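Cyp101j2 (Sphingobium yanoikuyae, PDB 5KYO) is a haem-containing cytochrome P450 monooxygenase associated with hydroxylation of the monoterpenoid 1,8-cineole. Local coordinates at residues 197-202 / 223-228. Sequence-based numbering, arbitrary orientation.
Sequences PKLKHL and REYLRP
Tyr225 reaches from helix 215-235 to helix 196-206, its ring meeting Leu199 through apolar packing and Lys198 through the end of a long chain. The apolar part is modest: Leu199 CD2 lies 3.8 Å from Tyr225 CE2, the two side chains crossing at about a right angle. Leu199 CD1 makes a separate van der Waals approach to Tyr225 OH, at 3.8 Å. A branched leucine suits this buried place, for it also packs on Val182 and Met186 of helix 181-188. Lys198 comes obliquely at the ring near its root, with NZ 3.4 Å and CE 3.8 Å from Tyr225 CD1. Its chain runs nearly extended and bends only at the last torsion (chi4 -53°), a long flexible reach that suits an exposed site. The hydroxyl of Tyr225 finds its polar partner just ahead of helix 196-206, in a hydrogen bond to Asp195 OD2. With CG anti to the backbone N (chi1 175°), the tyrosine spans segments 197-202 and 223-228, whose nearest CA atoms, those of Leu199 and Tyr225, are 9.0 Å apart. Cut back to an alanine, this position would probably leave a gap beside Leu199 and Asp195 without its hydroxyl partner. Such side-chain bridging joins consecutive helices corresponding to F and G of the cytochrome P450 fold, which typically roof the substrate pocket.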
ATOM      1  N   PRO A 197      -7.887   2.246 -20.411  1.00 18.76           N
ATOM      2  CA  PRO A 197      -6.608   2.900 -20.718  1.00 20.76           C
ATOM      3  C   PRO A 197      -6.555   4.338 -20.219  1.00 20.43           C
ATOM      4  O   PRO A 197      -5.538   4.780 -19.707  1.00 21.30           O
ATOM      5  CB  PRO A 197      -6.551   2.873 -22.253  1.00 19.76           C
ATOM      6  CG  PRO A 197      -7.423   1.772 -22.642  1.00 19.31           C
ATOM      7  CD  PRO A 197      -8.536   1.743 -21.638  1.00 16.97           C
ATOM      8  N   LYS A 198      -7.659   5.061 -20.372  1.00 19.56           N
ATOM      9  CA  LYS A 198      -7.697   6.434 -19.902  1.00 20.59           C
ATOM     10  C   LYS A 198      -7.452   6.479 -18.389  1.00 20.04           C
ATOM     11  O   LYS A 198      -6.623   7.266 -17.907  1.00 18.55           O
ATOM     12  CB  LYS A 198      -9.039   7.084 -20.264  1.00 21.07           C
ATOM     13  CG  LYS A 198      -9.005   8.581 -20.136  1.00 28.63           C
ATOM     14  CD  LYS A 198     -10.339   9.199 -20.476  1.00 18.75           C
ATOM     15  CE  LYS A 198     -10.497  10.465 -19.702  1.00 30.69           C
ATOM     16  NZ  LYS A 198     -10.269  10.191 -18.259  1.00 32.60           N
ATOM     17  N   LEU A 199      -8.141   5.608 -17.648  1.00 16.07           N
ATOM     18  CA  LEU A 199      -8.003   5.589 -16.194  1.00 18.83           C
ATOM     19  C   LEU A 199      -6.633   5.093 -15.732  1.00 16.85           C
ATOM     20  O   LEU A 199      -6.102   5.600 -14.761  1.00 16.75           O
ATOM     21  CB  LEU A 199      -9.093   4.736 -15.563  1.00 16.06           C
ATOM     22  CG  LEU A 199     -10.449   5.431 -15.530  1.00 32.14           C
ATOM     23  CD1 LEU A 199     -11.535   4.465 -15.095  1.00 35.76           C
ATOM     24  CD2 LEU A 199     -10.383   6.648 -14.603  1.00 27.97           C
ATOM     25  N   LYS A 200      -6.095   4.081 -16.397  1.00 13.98           N
ATOM     26  CA  LYS A 200      -4.749   3.611 -16.078  0.50 21.64           C
ATOM     27  C   LYS A 200      -3.716   4.718 -16.267  1.00 23.12           C
ATOM     28  O   LYS A 200      -2.832   4.891 -15.430  1.00 23.08           O
ATOM     29  CB  LYS A 200      -4.367   2.405 -16.935  0.50 23.47           C
ATOM     30  CG  LYS A 200      -2.980   1.862 -16.618  0.50 24.76           C
ATOM     31  CD  LYS A 200      -2.542   0.817 -17.628  0.50 27.12           C
ATOM     32  CE  LYS A 200      -1.188   0.239 -17.254  0.50 26.68           C
ATOM     33  NZ  LYS A 200      -0.212   1.317 -16.952  0.50 25.35           N
ATOM     34  N   HIS A 201      -3.837   5.460 -17.364  1.00 22.50           N
ATOM     35  CA  HIS A 201      -2.931   6.559 -17.675  1.00 22.88           C
ATOM     36  C   HIS A 201      -2.992   7.656 -16.618  1.00 23.32           C
ATOM     37  O   HIS A 201      -1.952   8.142 -16.175  1.00 22.92           O
ATOM     38  CB  HIS A 201      -3.249   7.144 -19.057  1.00 22.07           C
ATOM     39  CG  HIS A 201      -2.417   8.332 -19.420  1.00 30.28           C
ATOM     40  ND1 HIS A 201      -1.042   8.335 -19.329  1.00 28.68           N
ATOM     41  CD2 HIS A 201      -2.766   9.557 -19.876  1.00 29.30           C
ATOM     42  CE1 HIS A 201      -0.580   9.513 -19.708  1.00 31.04           C
ATOM     43  NE2 HIS A 201      -1.607  10.272 -20.047  1.00 37.31           N
ATOM     44  N   LEU A 202      -4.200   8.038 -16.205  1.00 17.10           N
ATOM     45  CA  LEU A 202      -4.354   9.059 -15.171  1.00 20.31           C
ATOM     46  C   LEU A 202      -3.791   8.628 -13.828  1.00 20.82           C
ATOM     47  O   LEU A 202      -3.061   9.383 -13.175  1.00 23.67           O
ATOM     48  CB  LEU A 202      -5.830   9.433 -15.007  1.00 14.63           C
ATOM     49  CG  LEU A 202      -6.430  10.073 -16.257  1.00 20.25           C
ATOM     50  CD1 LEU A 202      -7.887  10.293 -16.010  1.00 21.21           C
ATOM     51  CD2 LEU A 202      -5.726  11.377 -16.573  1.00 30.89           C
ATOM     52  N   ARG A 223     -11.165  14.885 -12.317  1.00 21.95           N
ATOM     53  CA  ARG A 223     -12.465  15.466 -12.006  1.00 23.61           C
ATOM     54  C   ARG A 223     -13.340  15.621 -13.241  1.00 21.21           C
ATOM     55  O   ARG A 223     -14.544  15.408 -13.162  1.00 16.27           O
ATOM     56  CB  ARG A 223     -12.298  16.810 -11.315  1.00 21.05           C
ATOM     57  CG  ARG A 223     -11.640  16.706  -9.978  1.00 17.55           C
ATOM     58  CD  ARG A 223     -11.626  18.049  -9.312  1.00 17.34           C
ATOM     59  NE  ARG A 223     -10.725  18.109  -8.178  1.00 20.93           N
ATOM     60  CZ  ARG A 223     -10.968  17.580  -6.983  0.50 16.78           C
ATOM     61  NH1 ARG A 223     -12.103  16.926  -6.758  0.50 14.52           N
ATOM     62  NH2 ARG A 223     -10.058  17.703  -6.014  0.50 14.54           N
ATOM     63  N   GLU A 224     -12.741  15.985 -14.373  1.00 18.67           N
ATOM     64  CA  GLU A 224     -13.486  16.135 -15.620  1.00 23.89           C
ATOM     65  C   GLU A 224     -14.077  14.800 -16.072  1.00 15.24           C
ATOM     66  O   GLU A 224     -15.140  14.744 -16.718  1.00 17.35           O
ATOM     67  CB  GLU A 224     -12.579  16.722 -16.702  1.00 24.38           C
ATOM     68  CG  GLU A 224     -12.318  18.206 -16.502  1.00 29.01           C
ATOM     69  CD  GLU A 224     -11.305  18.759 -17.483  1.00 34.37           C
ATOM     70  OE1 GLU A 224     -10.576  17.965 -18.110  1.00 33.20           O
ATOM     71  OE2 GLU A 224     -11.243  19.992 -17.628  1.00 30.40           O
ATOM     72  N   TYR A 225     -13.398  13.723 -15.711  1.00 18.77           N
ATOM     73  CA  TYR A 225     -13.886  12.382 -16.012  1.00 22.92           C
ATOM     74  C   TYR A 225     -14.969  11.920 -15.024  1.00 14.24           C
ATOM     75  O   TYR A 225     -15.988  11.359 -15.425  1.00 22.79           O
ATOM     76  CB  TYR A 225     -12.716  11.378 -16.023  1.00 15.26           C
ATOM     77  CG  TYR A 225     -13.203   9.962 -16.221  1.00 14.71           C
ATOM     78  CD1 TYR A 225     -13.449   9.463 -17.489  1.00 14.12           C
ATOM     79  CD2 TYR A 225     -13.437   9.129 -15.130  1.00 24.43           C
ATOM     80  CE1 TYR A 225     -13.930   8.170 -17.668  1.00 18.12           C
ATOM     81  CE2 TYR A 225     -13.906   7.851 -15.298  1.00 21.39           C
ATOM     82  CZ  TYR A 225     -14.158   7.373 -16.567  1.00 21.91           C
ATOM     83  OH  TYR A 225     -14.614   6.080 -16.728  1.00 22.54           O
ATOM     84  N   LEU A 226     -14.756  12.193 -13.737  1.00 18.28           N
ATOM     85  CA  LEU A 226     -15.596  11.654 -12.666  1.00 14.30           C
ATOM     86  C   LEU A 226     -16.856  12.451 -12.378  1.00 14.38           C
ATOM     87  O   LEU A 226     -17.871  11.879 -11.968  1.00 14.36           O
ATOM     88  CB  LEU A 226     -14.800  11.551 -11.366  1.00 20.41           C
ATOM     89  CG  LEU A 226     -13.664  10.518 -11.272  1.00 14.29           C
ATOM     90  CD1 LEU A 226     -12.930  10.723  -9.965  1.00 21.79           C
ATOM     91  CD2 LEU A 226     -14.190   9.078 -11.396  1.00 20.04           C
ATOM     92  N   ARG A 227     -16.794  13.768 -12.546  1.00 14.80           N
ATOM     93  CA  ARG A 227     -17.935  14.587 -12.184  1.00 18.41           C
ATOM     94  C   ARG A 227     -19.199  14.255 -13.001  1.00 14.78           C
ATOM     95  O   ARG A 227     -20.281  14.194 -12.424  1.00 23.74           O
ATOM     96  CB  ARG A 227     -17.593  16.071 -12.308  1.00 21.32           C
ATOM     97  CG  ARG A 227     -18.636  16.942 -11.615  1.00 27.12           C
ATOM     98  CD  ARG A 227     -18.148  18.349 -11.409  1.00 23.17           C
ATOM     99  NE  ARG A 227     -17.042  18.403 -10.456  1.00 20.88           N
ATOM    100  CZ  ARG A 227     -16.245  19.452 -10.309  1.00 21.00           C
ATOM    101  NH1 ARG A 227     -16.434  20.536 -11.057  1.00 27.31           N
ATOM    102  NH2 ARG A 227     -15.263  19.416  -9.415  1.00 20.21           N
ATOM    103  N   PRO A 228     -19.084  14.043 -14.333  1.00 15.46           N
ATOM    104  CA  PRO A 228     -20.334  13.700 -15.018  1.00 18.24           C
ATOM    105  C   PRO A 228     -20.928  12.389 -14.531  1.00 20.95           C
ATOM    106  O   PRO A 228     -22.146  12.240 -14.549  1.00 17.26           O
ATOM    107  CB  PRO A 228     -19.921  13.580 -16.491  1.00 18.78           C
ATOM    108  CG  PRO A 228     -18.663  14.362 -16.598  1.00 27.40           C
ATOM    109  CD  PRO A 228     -17.970  14.186 -15.285  1.00 25.94           C
TER